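Local structure of endoglucanase (Acetivibrio cellulolyticus, 5NRM) at residues F3-D8 against V20-S25; S25-N30 against G86-D91; A35-T40 against L74-L79; V39-T44 against I66-D71; Y48-A53 against N96-I101. The protein probably hydrolyses cellulose as part of a cellulosomal scaffoldin, of which this chain is one type I cohesin domain that binds the dockerin of a family 5 enzyme. One frame throughout, in Å; residues are numbered along the deposited sequence. Where two conformers were deposited one is given.

Contact 1 (F3-D8 against V20-S25)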
# COMPACT_ATOMS: atom_id res chain seq x y z
N PHE A 3 2.79 -16.33 4.49
CA PHE A 3 2.17 -15.10 4.02
C PHE A 3 2.83 -14.65 2.71
O PHE A 3 4.06 -14.52 2.63
CB PHE A 3 2.29 -14.02 5.07
CG PHE A 3 1.66 -12.69 4.70
CD1 PHE A 3 0.33 -12.61 4.34
CD2 PHE A 3 2.36 -11.54 4.79
CE1 PHE A 3 -0.25 -11.39 4.05
CE2 PHE A 3 1.82 -10.33 4.54
CZ PHE A 3 0.50 -10.24 4.07
N ASN A 4 2.01 -14.36 1.70
CA ASN A 4 2.45 -14.06 0.33
C ASN A 4 1.75 -12.84 -0.21
O ASN A 4 0.55 -12.70 -0.04
CB ASN A 4 2.11 -15.22 -0.63
CG ASN A 4 3.06 -16.39 -0.48
OD1 ASN A 4 4.05 -16.49 -1.21
ND2 ASN A 4 2.82 -17.24 0.51
N LEU A 5 2.54 -11.98 -0.81
CA LEU A 5 2.08 -10.86 -1.65
C LEU A 5 2.45 -11.21 -3.07
O LEU A 5 3.63 -11.36 -3.40
CB LEU A 5 2.78 -9.59 -1.18
CG LEU A 5 2.70 -8.37 -2.08
CD1 LEU A 5 1.20 -7.98 -2.31
CD2 LEU A 5 3.50 -7.15 -1.63
N SER A 6 1.45 -11.33 -3.96
CA SER A 6 1.68 -11.73 -5.32
C SER A 6 0.94 -10.89 -6.32
O SER A 6 -0.15 -10.32 -6.06
CB SER A 6 1.34 -13.19 -5.54
OG SER A 6 -0.05 -13.43 -5.35
N ILE A 7 1.53 -10.77 -7.48
CA ILE A 7 0.89 -10.09 -8.60
C ILE A 7 0.66 -11.12 -9.67
O ILE A 7 1.53 -11.90 -9.99
CB ILE A 7 1.78 -8.95 -9.15
CG1 ILE A 7 2.14 -8.04 -7.99
CG2 ILE A 7 1.07 -8.27 -10.34
CD1 ILE A 7 3.06 -6.90 -8.38
N ASP A 8 -0.58 -11.20 -10.12
CA ASP A 8 -0.92 -12.15 -11.19
C ASP A 8 -0.15 -11.88 -12.48
O ASP A 8 0.28 -10.76 -12.79
CB ASP A 8 -2.42 -12.16 -11.52
CG ASP A 8 -3.30 -12.85 -10.46
OD1 ASP A 8 -2.82 -13.37 -9.42
OD2 ASP A 8 -4.53 -12.82 -10.73
N VAL A 20 -4.96 -6.26 -13.65
CA VAL A 20 -3.87 -7.06 -13.02
C VAL A 20 -4.12 -7.12 -11.51
O VAL A 20 -4.01 -6.07 -10.85
CB VAL A 20 -2.50 -6.44 -13.28
CG1 VAL A 20 -1.44 -7.31 -12.62
CG2 VAL A 20 -2.23 -6.34 -14.80
N PRO A 21 -4.58 -8.27 -11.03
CA PRO A 21 -4.85 -8.41 -9.59
C PRO A 21 -3.54 -8.54 -8.82
O PRO A 21 -2.55 -9.18 -9.24
CB PRO A 21 -5.72 -9.67 -9.52
CG PRO A 21 -6.30 -9.83 -10.90
CD PRO A 21 -5.22 -9.37 -11.79
N VAL A 22 -3.54 -7.91 -7.63
CA VAL A 22 -2.51 -8.05 -6.58
C VAL A 22 -3.16 -8.72 -5.40
O VAL A 22 -4.24 -8.29 -4.93
CB VAL A 22 -1.97 -6.66 -6.17
CG1 VAL A 22 -0.92 -6.81 -5.09
CG2 VAL A 22 -1.44 -5.87 -7.35
N LYS A 23 -2.58 -9.82 -4.95
CA LYS A 23 -3.26 -10.72 -4.00
C LYS A 23 -2.42 -10.91 -2.73
O LYS A 23 -1.18 -10.76 -2.76
CB LYS A 23 -3.47 -12.07 -4.64
CG LYS A 23 -4.37 -12.02 -5.85
CD LYS A 23 -4.44 -13.37 -6.56
CE LYS A 23 -5.65 -14.08 -6.05
NZ LYS A 23 -5.77 -15.37 -6.70
N LEU A 24 -3.14 -11.25 -1.65
CA LEU A 24 -2.55 -11.72 -0.39
C LEU A 24 -3.01 -13.12 -0.18
O LEU A 24 -4.18 -13.49 -0.43
CB LEU A 24 -2.99 -10.85 0.75
CG LEU A 24 -2.65 -9.40 0.66
CD1 LEU A 24 -3.09 -8.70 1.94
CD2 LEU A 24 -1.15 -9.15 0.41
N SER A 25 -2.09 -13.93 0.32
CA SER A 25 -2.42 -15.27 0.76
C SER A 25 -1.68 -15.59 2.04
O SER A 25 -0.63 -15.02 2.30
CB SER A 25 -2.15 -16.33 -0.31
OG SER A 25 -0.76 -16.61 -0.39
O HOH W 1 -0.04 -18.78 1.33
O HOH W 2 -6.57 -14.02 -9.50
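Asp8 lies against both Pro21 and Lys23 part-way along an antiparallel beta hairpin, the pairing of strands 4-12 and 17-25 in the cohesin beta sandwich. Its backbone N gives a hydrogen bond of 3.0 Å to Pro21 O. With CG turned beside the backbone N (chi1 -73°), the carboxylate leans over the neighbouring strand. There OD2 rests against the proline ring, and Asp8 OD1 touches the lysine chain, 3.3 Å from Lys23 CD. A bend at chi3 (95°) carries the ammonium past the acid: Lys23 NZ stays 4.5 Å from Asp8 OD1, too far for a salt bridge. Water fills the gap, donating to Asp8 OD2 at 2.7 Å and accepting from Lys23 NZ, probably relaying part of the attraction between the charges. Toward the start of strand 4-12, Ser25 and Asn4 form a hydrogen-bonded pair, Asn4 N to Ser25 O being 2.8 Å, and Ser25 O also receives a CA-H...O contact from Phe3. In the conformer described, one of two, Ser25 OG lies 3.2 Å from Asn4 CB and shares a water with Asn4 ND2, weakly on the asparagine side. Ser6 and Lys23 make the middle hydrogen-bonded pair. Leu5, Ile7, Val22 and Leu24 point to the opposite face, into the core, where Leu5 and Ile7 pack on Ile115 and Val22 on Leu97. Leu5 CD1 sits 3.7 Å from Val22 CG1, and Ile7 CG2 meets Val20 CG1 at 3.5 Å.

Contact 2 (S25-N30 against G86-D91)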
# COMPACT_ATOMS: atom_id res chain seq x y z
N SER A 25 -2.09 -13.93 0.32
CA SER A 25 -2.42 -15.27 0.76
C SER A 25 -1.68 -15.59 2.04
O SER A 25 -0.63 -15.02 2.30
CB SER A 25 -2.15 -16.33 -0.31
OG SER A 25 -0.76 -16.61 -0.39
N GLY A 26 -2.26 -16.49 2.81
CA GLY A 26 -1.69 -16.86 4.11
C GLY A 26 -1.85 -15.85 5.20
O GLY A 26 -1.04 -15.79 6.15
N ILE A 27 -2.89 -15.02 5.09
CA ILE A 27 -3.23 -14.11 6.19
C ILE A 27 -3.57 -14.98 7.37
O ILE A 27 -4.32 -15.96 7.23
CB ILE A 27 -4.43 -13.23 5.82
CG1 ILE A 27 -4.00 -12.30 4.69
CG2 ILE A 27 -4.90 -12.41 6.99
CD1 ILE A 27 -5.12 -11.49 4.06
N SER A 28 -2.97 -14.67 8.52
CA SER A 28 -3.23 -15.42 9.80
C SER A 28 -4.54 -14.98 10.46
O SER A 28 -5.18 -14.01 10.01
CB SER A 28 -2.11 -15.19 10.82
OG SER A 28 -2.13 -13.83 11.31
N LYS A 29 -4.93 -15.68 11.53
CA LYS A 29 -6.08 -15.24 12.32
C LYS A 29 -5.87 -13.82 12.92
O LYS A 29 -6.88 -13.16 13.21
CB LYS A 29 -6.46 -16.26 13.41
CG LYS A 29 -7.10 -17.52 12.82
CD LYS A 29 -7.23 -18.61 13.89
CE LYS A 29 -7.44 -19.95 13.21
NZ LYS A 29 -8.34 -20.80 13.98
N ASN A 30 -4.62 -13.31 12.96
CA ASN A 30 -4.37 -11.93 13.40
C ASN A 30 -4.67 -10.90 12.35
O ASN A 30 -4.70 -9.69 12.61
CB ASN A 30 -2.95 -11.77 13.91
CG ASN A 30 -2.67 -12.64 15.12
OD1 ASN A 30 -3.54 -12.86 15.93
ND2 ASN A 30 -1.47 -13.14 15.23
N GLY A 86 -11.74 -3.96 11.93
CA GLY A 86 -11.74 -3.74 10.47
C GLY A 86 -10.56 -4.31 9.73
O GLY A 86 -10.19 -3.90 8.62
N TYR A 87 -9.80 -5.20 10.38
CA TYR A 87 -8.70 -5.84 9.70
C TYR A 87 -9.21 -6.79 8.60
O TYR A 87 -10.33 -7.29 8.64
CB TYR A 87 -7.74 -6.58 10.63
CG TYR A 87 -8.37 -7.46 11.64
CD1 TYR A 87 -8.83 -6.94 12.84
CD2 TYR A 87 -8.58 -8.80 11.38
CE1 TYR A 87 -9.44 -7.76 13.79
CE2 TYR A 87 -9.17 -9.61 12.29
CZ TYR A 87 -9.61 -9.11 13.48
OH TYR A 87 -10.21 -10.00 14.33
N ILE A 88 -8.31 -7.01 7.64
CA ILE A 88 -8.56 -7.92 6.49
C ILE A 88 -8.28 -9.29 7.02
O ILE A 88 -7.27 -9.55 7.67
CB ILE A 88 -7.64 -7.59 5.29
CG1 ILE A 88 -7.93 -6.22 4.75
CG2 ILE A 88 -7.72 -8.71 4.27
CD1 ILE A 88 -6.89 -5.69 3.85
N SER A 89 -9.21 -10.22 6.79
CA SER A 89 -9.14 -11.54 7.35
C SER A 89 -9.07 -12.70 6.31
O SER A 89 -8.65 -13.84 6.62
CB SER A 89 -10.42 -11.77 8.18
OG SER A 89 -11.58 -11.47 7.34
N THR A 90 -9.39 -12.34 5.07
CA THR A 90 -9.60 -13.34 4.02
C THR A 90 -8.59 -13.15 2.92
O THR A 90 -8.32 -12.06 2.47
CB THR A 90 -11.02 -13.13 3.45
OG1 THR A 90 -11.92 -13.38 4.54
CG2 THR A 90 -11.32 -14.11 2.32
N ASP A 91 -8.01 -14.26 2.51
CA ASP A 91 -7.10 -14.27 1.41
C ASP A 91 -7.85 -13.96 0.10
O ASP A 91 -9.00 -14.37 -0.07
CB ASP A 91 -6.43 -15.65 1.26
CG ASP A 91 -5.45 -16.00 2.38
OD1 ASP A 91 -5.12 -15.09 3.11
OD2 ASP A 91 -5.00 -17.23 2.42
O HOH W 3 -7.18 -16.08 6.04
O HOH W 4 -7.91 -13.95 9.15
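Two consecutive backbone amides, those of Gly26 and Ile27, converge on the carboxylate of Asp91, which grips the chain just as it leaves strand 17-25. Gly26 N reaches Asp91 OD2 at 2.9 Å from above the carboxylate plane, 42° out of it, whereas Ile27 N uses the syn lone pair of Asp91 OD1 at 3.0 Å. The bidentate grip fixes the rotation of the carboxylate, and two N-H donors would be expected to stabilise its negative charge. Gly26 has a positive phi of 74°, which turns the chain so that both amides face the acid.

The apolar part belongs to Ile27. Its CG1 branch, beside the backbone N, runs past Asp91 in the opposite direction and brings Ile27 CD1 to 3.8 Å from Ile88 CG2.

Water supplies the third kind of link. Ser89 O accepts from two water molecules, at 2.7 and 2.6 Å; one also donates to Ile27 O and the other to Ser28 O. Beyond them Ser28 OG accepts from Asn30 N, making an ST turn. More loosely, Asn30 O stands over one face of the Tyr87 ring, 4.2 Å from Tyr87 CD2.

The contact ties the loop between strands 17-25 and 34-41 to the one leading into strand 92-101. A backbone bond from Ile88 to Ile32 further ties these two loops, and one from Asn30 to Ser124 reaches the loop after strand 118-122.

Contact 3 (A35-T40 against L74-L79)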
# COMPACT_ATOMS: atom_id res chain seq x y z
N ALA A 35 -1.03 -1.81 5.47
CA ALA A 35 -0.17 -2.22 4.35
C ALA A 35 0.36 -1.02 3.66
O ALA A 35 -0.39 -0.04 3.48
CB ALA A 35 -0.92 -3.10 3.37
N ASP A 36 1.62 -1.10 3.16
CA ASP A 36 2.12 -0.14 2.22
C ASP A 36 3.13 -0.78 1.34
O ASP A 36 4.01 -1.47 1.80
CB ASP A 36 2.69 1.16 2.88
CG ASP A 36 3.99 0.93 3.63
OD1 ASP A 36 3.86 0.40 4.72
OD2 ASP A 36 5.07 1.25 3.11
N PHE A 37 3.06 -0.46 0.07
CA PHE A 37 4.07 -0.98 -0.88
C PHE A 37 3.99 -0.21 -2.17
O PHE A 37 3.02 0.52 -2.40
CB PHE A 37 3.97 -2.50 -1.10
CG PHE A 37 2.64 -2.99 -1.59
CD1 PHE A 37 2.28 -3.00 -2.92
CD2 PHE A 37 1.68 -3.44 -0.67
CE1 PHE A 37 1.06 -3.49 -3.33
CE2 PHE A 37 0.48 -3.96 -1.05
CZ PHE A 37 0.14 -3.96 -2.40
N THR A 38 5.07 -0.37 -2.94
CA THR A 38 5.20 0.28 -4.24
C THR A 38 5.03 -0.81 -5.28
O THR A 38 5.57 -1.89 -5.15
CB THR A 38 6.58 0.89 -4.40
OG1 THR A 38 6.78 1.91 -3.44
CG2 THR A 38 6.81 1.53 -5.78
N VAL A 39 4.29 -0.48 -6.36
CA VAL A 39 4.17 -1.31 -7.58
C VAL A 39 4.76 -0.58 -8.76
O VAL A 39 4.38 0.54 -9.01
CB VAL A 39 2.71 -1.70 -7.89
CG1 VAL A 39 2.67 -2.57 -9.15
CG2 VAL A 39 2.05 -2.38 -6.73
N THR A 40 5.72 -1.19 -9.40
CA THR A 40 6.30 -0.71 -10.66
C THR A 40 5.67 -1.48 -11.79
O THR A 40 5.30 -2.65 -11.66
CB THR A 40 7.82 -0.70 -10.68
OG1 THR A 40 8.29 -1.99 -10.42
CG2 THR A 40 8.31 0.27 -9.63
N LEU A 74 3.49 3.14 -8.77
CA LEU A 74 2.30 3.25 -7.94
C LEU A 74 2.67 3.08 -6.47
O LEU A 74 3.55 2.28 -6.14
CB LEU A 74 1.26 2.19 -8.32
CG LEU A 74 0.91 2.04 -9.79
CD1 LEU A 74 -0.05 0.90 -10.02
CD2 LEU A 74 0.38 3.37 -10.38
N LYS A 75 1.92 3.80 -5.62
CA LYS A 75 2.01 3.65 -4.17
C LYS A 75 0.67 3.13 -3.68
O LYS A 75 -0.38 3.66 -4.12
CB LYS A 75 2.34 5.01 -3.53
CG LYS A 75 3.51 5.76 -4.15
CD LYS A 75 4.84 5.05 -4.02
CE LYS A 75 5.23 4.80 -2.58
NZ LYS A 75 6.67 4.60 -2.31
N VAL A 76 0.70 2.14 -2.79
CA VAL A 76 -0.48 1.47 -2.34
C VAL A 76 -0.52 1.61 -0.82
O VAL A 76 0.53 1.44 -0.17
CB VAL A 76 -0.53 0.03 -2.74
CG1 VAL A 76 -1.86 -0.61 -2.32
CG2 VAL A 76 -0.42 -0.08 -4.28
N LEU A 77 -1.68 1.89 -0.21
CA LEU A 77 -1.77 2.08 1.22
C LEU A 77 -3.10 1.50 1.71
O LEU A 77 -4.17 1.80 1.13
CB LEU A 77 -1.75 3.59 1.54
CG LEU A 77 -1.89 3.95 3.03
CD1 LEU A 77 -0.70 3.51 3.81
CD2 LEU A 77 -1.94 5.47 3.12
N PHE A 78 -3.09 0.81 2.84
CA PHE A 78 -4.28 0.34 3.53
C PHE A 78 -4.10 0.55 5.04
O PHE A 78 -3.02 0.28 5.59
CB PHE A 78 -4.56 -1.17 3.27
CG PHE A 78 -5.61 -1.76 4.15
CD1 PHE A 78 -7.01 -1.56 3.92
CD2 PHE A 78 -5.24 -2.46 5.27
CE1 PHE A 78 -7.94 -2.08 4.78
CE2 PHE A 78 -6.19 -3.02 6.15
CZ PHE A 78 -7.55 -2.80 5.93
N LEU A 79 -5.18 0.96 5.73
CA LEU A 79 -5.23 0.91 7.17
C LEU A 79 -6.65 0.67 7.61
O LEU A 79 -7.58 1.31 7.07
CB LEU A 79 -4.76 2.30 7.69
CG LEU A 79 -4.80 2.47 9.24
CD1 LEU A 79 -3.80 1.54 9.95
CD2 LEU A 79 -4.59 3.90 9.64
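Strands 35-40 and 74-79 run antiparallel at 176°, with axes 4.6 Å apart, and alternate hydrogen-bonded and non-hydrogen-bonded pairs from Ala35-Phe78 to Val39-Leu74. They are neighbours in the sheet of the cohesin sandwich that carries the dockerin, and their two faces differ accordingly. Toward the core, Val76 packs over the ring of Phe37 in a CH-pi contact, Val76 CB lying 4.1 Å from the ring centroid and 16° off the normal. The ring gets there because CG stands between backbone N and carbonyl carbon (chi1 57°), which sends it alongside Val76, pointing the same way. Val39 CG2 comes to the ring edge in plane, and Phe94 of strand 92-101 covers Ala35, Val76 and Phe78 from across the interior.

On the outer face are Asp36, Thr38, Lys75 and Leu77. Asp36 OD1 is hydrogen-bonded to Ser13 OG of the dockerin chain, while Lys75 and Leu77 pack on Leu60 of that chain. The lysine folds back through bends at chi2 and chi3, which brings its end to the neighbouring strand: in the conformer described, one of two, Lys75 NZ donates to Thr38 OG1 at 2.9 Å.

Contact 4 (V39-T44 against I66-D71)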
# COMPACT_ATOMS: atom_id res chain seq x y z
N VAL A 39 4.29 -0.48 -6.36
CA VAL A 39 4.17 -1.31 -7.58
C VAL A 39 4.76 -0.58 -8.76
O VAL A 39 4.38 0.54 -9.01
CB VAL A 39 2.71 -1.70 -7.89
CG1 VAL A 39 2.67 -2.57 -9.15
CG2 VAL A 39 2.05 -2.38 -6.73
N THR A 40 5.72 -1.19 -9.40
CA THR A 40 6.30 -0.71 -10.66
C THR A 40 5.67 -1.48 -11.79
O THR A 40 5.30 -2.65 -11.66
CB THR A 40 7.82 -0.70 -10.68
OG1 THR A 40 8.29 -1.99 -10.42
CG2 THR A 40 8.31 0.27 -9.63
N TYR A 41 5.59 -0.83 -12.95
CA TYR A 41 5.05 -1.47 -14.17
C TYR A 41 5.80 -0.95 -15.35
O TYR A 41 6.31 0.20 -15.37
CB TYR A 41 3.54 -1.31 -14.24
CG TYR A 41 3.10 0.12 -14.36
CD1 TYR A 41 2.95 0.74 -15.64
CD2 TYR A 41 2.82 0.89 -13.24
CE1 TYR A 41 2.60 2.08 -15.75
CE2 TYR A 41 2.48 2.20 -13.35
CZ TYR A 41 2.34 2.82 -14.59
OH TYR A 41 2.02 4.18 -14.72
N ASP A 42 5.76 -1.73 -16.42
CA ASP A 42 6.49 -1.32 -17.65
C ASP A 42 5.67 -0.29 -18.41
O ASP A 42 4.70 -0.62 -19.16
CB ASP A 42 6.75 -2.55 -18.52
CG ASP A 42 7.51 -2.24 -19.78
OD1 ASP A 42 7.71 -1.05 -20.09
OD2 ASP A 42 7.92 -3.23 -20.45
N ALA A 43 6.01 0.97 -18.18
CA ALA A 43 5.19 2.06 -18.75
C ALA A 43 5.46 2.18 -20.24
O ALA A 43 4.71 2.89 -20.89
CB ALA A 43 5.46 3.39 -18.06
N THR A 44 6.44 1.46 -20.83
CA THR A 44 6.59 1.52 -22.27
C THR A 44 5.51 0.69 -22.97
O THR A 44 5.29 0.89 -24.17
CB THR A 44 7.96 1.00 -22.74
OG1 THR A 44 8.04 -0.44 -22.63
CG2 THR A 44 9.05 1.70 -22.03
N ILE A 66 -4.65 4.12 -3.61
CA ILE A 66 -3.61 3.86 -4.58
C ILE A 66 -3.37 5.13 -5.37
O ILE A 66 -4.35 5.79 -5.81
CB ILE A 66 -3.98 2.61 -5.45
CG1 ILE A 66 -2.77 2.16 -6.28
CG2 ILE A 66 -5.25 2.84 -6.24
CD1 ILE A 66 -2.90 0.75 -6.82
N ASN A 67 -2.13 5.52 -5.58
CA ASN A 67 -1.80 6.73 -6.32
C ASN A 67 -0.67 6.46 -7.29
O ASN A 67 0.29 5.76 -6.98
CB ASN A 67 -1.41 7.83 -5.35
CG ASN A 67 -1.04 9.12 -6.04
OD1 ASN A 67 -1.85 9.66 -6.79
ND2 ASN A 67 0.14 9.61 -5.80
N LYS A 68 -0.80 6.98 -8.51
CA LYS A 68 0.32 6.96 -9.45
C LYS A 68 1.28 8.06 -9.08
O LYS A 68 0.97 9.26 -9.27
CB LYS A 68 -0.18 7.14 -10.89
CG LYS A 68 0.99 7.12 -11.88
CD LYS A 68 0.52 7.37 -13.32
CE LYS A 68 1.66 7.64 -14.24
NZ LYS A 68 1.12 8.43 -15.39
N GLU A 69 2.44 7.70 -8.56
CA GLU A 69 3.42 8.73 -8.15
C GLU A 69 4.11 9.32 -9.41
O GLU A 69 4.36 10.54 -9.53
CB GLU A 69 4.46 8.16 -7.18
CG GLU A 69 5.58 9.13 -6.86
CD GLU A 69 6.55 8.55 -5.86
OE1 GLU A 69 6.06 7.83 -5.01
OE2 GLU A 69 7.77 8.80 -5.98
N SER A 70 4.41 8.46 -10.34
CA SER A 70 5.12 8.85 -11.61
C SER A 70 4.88 7.71 -12.62
O SER A 70 4.37 6.67 -12.27
CB SER A 70 6.61 9.10 -11.41
OG SER A 70 7.25 7.99 -10.83
N ASP A 71 5.31 7.92 -13.85
CA ASP A 71 5.06 6.93 -14.90
C ASP A 71 5.79 5.69 -14.46
O ASP A 71 7.01 5.73 -14.17
CB ASP A 71 5.62 7.40 -16.25
CG ASP A 71 4.83 8.53 -16.87
OD1 ASP A 71 3.64 8.69 -16.51
OD2 ASP A 71 5.38 9.20 -17.82
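The hairpin turn between strands 64-70 and 73-79 lies beside the end of strand 34-41, the neighbour of strand 73-79, and the hydroxyl of Tyr41 meets the side chain of Lys68. No hydrogen bond joins the two segments directly. Tyr41 OH lies 3.5 Å from Lys68 CE in the lysine conformer described, one of two, with the side chains crossing at about a right angle. The same hydroxyl is hydrogen-bonded to Gly72 N, so its polar end is held by the turn itself. With CG between backbone N and carbonyl carbon (chi1 64°), the phenol is directed across to that turn. Lys68, extended, runs past the hydroxyl to end in a salt bridge, Lys68 NZ to Asp71 OD1 at 2.8 Å. Ala43 CB lies loosely against Asp71, 4.3 Å from Asp71 C.

Beyond Tyr41, Asp42 OD1 accepts from both Thr44 N (2.9 Å) and Thr44 OG1 (2.6 Å), the two donors coming from the same face of the carboxylate. At the far end of segment 66-71, Asn67 ND2 is hydrogen-bonded to Leu60 O of the dockerin chain. The arrangement combines an Asx turn at Asp42 with a classic beta bulge, in which Glu69 and Ser70 both face Lys73.

Contact 5 (Y48-A53 against N96-I101)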
# COMPACT_ATOMS: atom_id res chain seq x y z
N TYR A 48 -1.30 3.26 -17.12
CA TYR A 48 -2.14 3.16 -15.92
C TYR A 48 -3.33 4.04 -15.96
O TYR A 48 -3.21 5.23 -16.24
CB TYR A 48 -1.31 3.46 -14.69
CG TYR A 48 -2.06 3.36 -13.39
CD1 TYR A 48 -2.35 2.12 -12.85
CD2 TYR A 48 -2.43 4.52 -12.67
CE1 TYR A 48 -2.96 2.00 -11.65
CE2 TYR A 48 -3.06 4.36 -11.47
CZ TYR A 48 -3.27 3.11 -10.94
OH TYR A 48 -3.88 3.08 -9.67
N ILE A 49 -4.49 3.45 -15.71
CA ILE A 49 -5.75 4.19 -15.72
C ILE A 49 -6.28 4.43 -14.27
O ILE A 49 -6.61 5.57 -13.87
CB ILE A 49 -6.80 3.48 -16.58
CG1 ILE A 49 -6.24 3.44 -18.03
CG2 ILE A 49 -8.15 4.17 -16.52
CD1 ILE A 49 -6.03 4.76 -18.71
N SER A 50 -6.33 3.37 -13.49
CA SER A 50 -6.86 3.47 -12.12
C SER A 50 -6.52 2.21 -11.37
O SER A 50 -6.08 1.18 -11.93
CB SER A 50 -8.41 3.62 -12.19
OG SER A 50 -9.01 2.42 -12.70
N GLY A 51 -6.76 2.27 -10.06
CA GLY A 51 -6.53 1.17 -9.18
C GLY A 51 -7.61 1.10 -8.17
O GLY A 51 -7.94 2.14 -7.57
N ASP A 52 -8.15 -0.10 -7.98
CA ASP A 52 -9.30 -0.33 -7.11
C ASP A 52 -8.98 -1.31 -6.03
O ASP A 52 -8.26 -2.26 -6.19
CB ASP A 52 -10.49 -0.83 -7.95
CG ASP A 52 -11.01 0.20 -8.93
OD1 ASP A 52 -11.23 1.34 -8.47
OD2 ASP A 52 -11.21 -0.18 -10.09
N ALA A 53 -9.65 -1.12 -4.90
CA ALA A 53 -9.53 -2.05 -3.77
C ALA A 53 -10.09 -3.40 -4.21
O ALA A 53 -11.08 -3.43 -4.93
CB ALA A 53 -10.32 -1.55 -2.60
N ASN A 96 -6.92 -4.27 -7.62
CA ASN A 96 -7.06 -4.48 -9.10
C ASN A 96 -6.46 -3.28 -9.79
O ASN A 96 -6.99 -2.16 -9.59
CB ASN A 96 -8.54 -4.67 -9.44
CG ASN A 96 -9.08 -5.97 -8.86
OD1 ASN A 96 -10.03 -5.97 -7.97
ND2 ASN A 96 -8.52 -7.06 -9.31
N LEU A 97 -5.45 -3.50 -10.61
CA LEU A 97 -4.77 -2.46 -11.30
C LEU A 97 -5.32 -2.46 -12.73
O LEU A 97 -5.20 -3.45 -13.42
CB LEU A 97 -3.28 -2.69 -11.24
CG LEU A 97 -2.66 -2.86 -9.85
CD1 LEU A 97 -1.15 -3.14 -10.06
CD2 LEU A 97 -2.95 -1.67 -8.94
N ASN A 98 -5.83 -1.33 -13.15
CA ASN A 98 -6.43 -1.19 -14.49
C ASN A 98 -5.53 -0.41 -15.44
O ASN A 98 -5.17 0.73 -15.18
CB ASN A 98 -7.77 -0.48 -14.37
CG ASN A 98 -8.68 -1.14 -13.38
OD1 ASN A 98 -8.98 -2.32 -13.56
ND2 ASN A 98 -9.20 -0.39 -12.40
N PHE A 99 -5.05 -1.09 -16.48
CA PHE A 99 -4.24 -0.51 -17.52
C PHE A 99 -4.94 -0.56 -18.88
O PHE A 99 -5.73 -1.44 -19.15
CB PHE A 99 -2.96 -1.36 -17.64
CG PHE A 99 -2.11 -1.38 -16.40
CD1 PHE A 99 -1.25 -0.32 -16.10
CD2 PHE A 99 -2.23 -2.46 -15.51
CE1 PHE A 99 -0.44 -0.43 -14.95
CE2 PHE A 99 -1.42 -2.55 -14.41
CZ PHE A 99 -0.57 -1.50 -14.10
N ASN A 100 -4.49 0.31 -19.80
CA ASN A 100 -4.67 0.12 -21.23
C ASN A 100 -3.31 -0.36 -21.77
O ASN A 100 -2.28 0.20 -21.42
CB ASN A 100 -5.05 1.43 -21.87
CG ASN A 100 -6.47 1.85 -21.59
OD1 ASN A 100 -7.35 1.03 -21.35
ND2 ASN A 100 -6.68 3.15 -21.57
N ILE A 101 -3.31 -1.43 -22.57
CA ILE A 101 -2.15 -1.92 -23.19
C ILE A 101 -1.90 -1.10 -24.43
O ILE A 101 -2.77 -1.06 -25.33
CB ILE A 101 -2.31 -3.41 -23.55
CG1 ILE A 101 -2.65 -4.25 -22.33
CG2 ILE A 101 -0.99 -3.92 -24.15
CD1 ILE A 101 -3.10 -5.65 -22.61
O HOH W 5 -11.89 -3.91 -7.89
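Asn98 makes five of the seven hydrogen bonds that join it and its strand to Ser50 and its neighbours. Its carbonyl serves two donors: Ile49 N at 2.9 Å and Ser50 N more weakly at 3.3 Å. Its backbone N gives to Ser50 O at 2.8 Å. The side-chain amide then works along the outer face, where Asn98 ND2 donates to Ser50 OG at 2.8 Å and, in its own amide plane, to Asp52 OD2 at 3.1 Å. The aspartate is met well above its carboxylate plane, 51° out of it, and the two flat groups are turned 58° against each other.

The double use of Asn98 O marks a classic beta bulge: Ile49 and Ser50 both face Asn98, shifting the register by one residue between antiparallel strands 46-53 and 92-101 of the cohesin sandwich. Past the bulge the pairing is regular, Asp52 and Asn96 exchanging two straight backbone bonds.

Asn96 OD1 is reached by a water that also donates to Ala53 O. Asn100 ND2, against which Ile49 CD1 packs, is hydrogen-bonded to Glu47 OE1.

On the buried side, Tyr48 directs its edge at the face of Phe99 in an offset edge-to-face pair, planes at 66°. Between the two side chains the closest atoms are Tyr48 CD1 and Phe99 CE1, 3.8 Å apart.

From the N terminus, contact 1 closes first, as a hairpin of strands 4-12 and 17-25. Contact 2 takes over at the shared Ser25 and closes a long loop of 55 residues, within which contacts 3 and 4 both lie. These two start from strand 34-41, share Val39 and Thr40, and join it to the hairpin of strands 64-70 and 73-79. Contact 5 then crosses contacts 2, 3 and 4, returning strand 46-53 to strand 92-101. That strand also borders strand 17-25 of contact 1, with Val20 N close to Leu97 O. Across the interior, Phe37 of contact 3 meets Val22, and Tyr41 of contact 4 packs on Tyr48 and Phe99, bringing the two sides of the sandwich together.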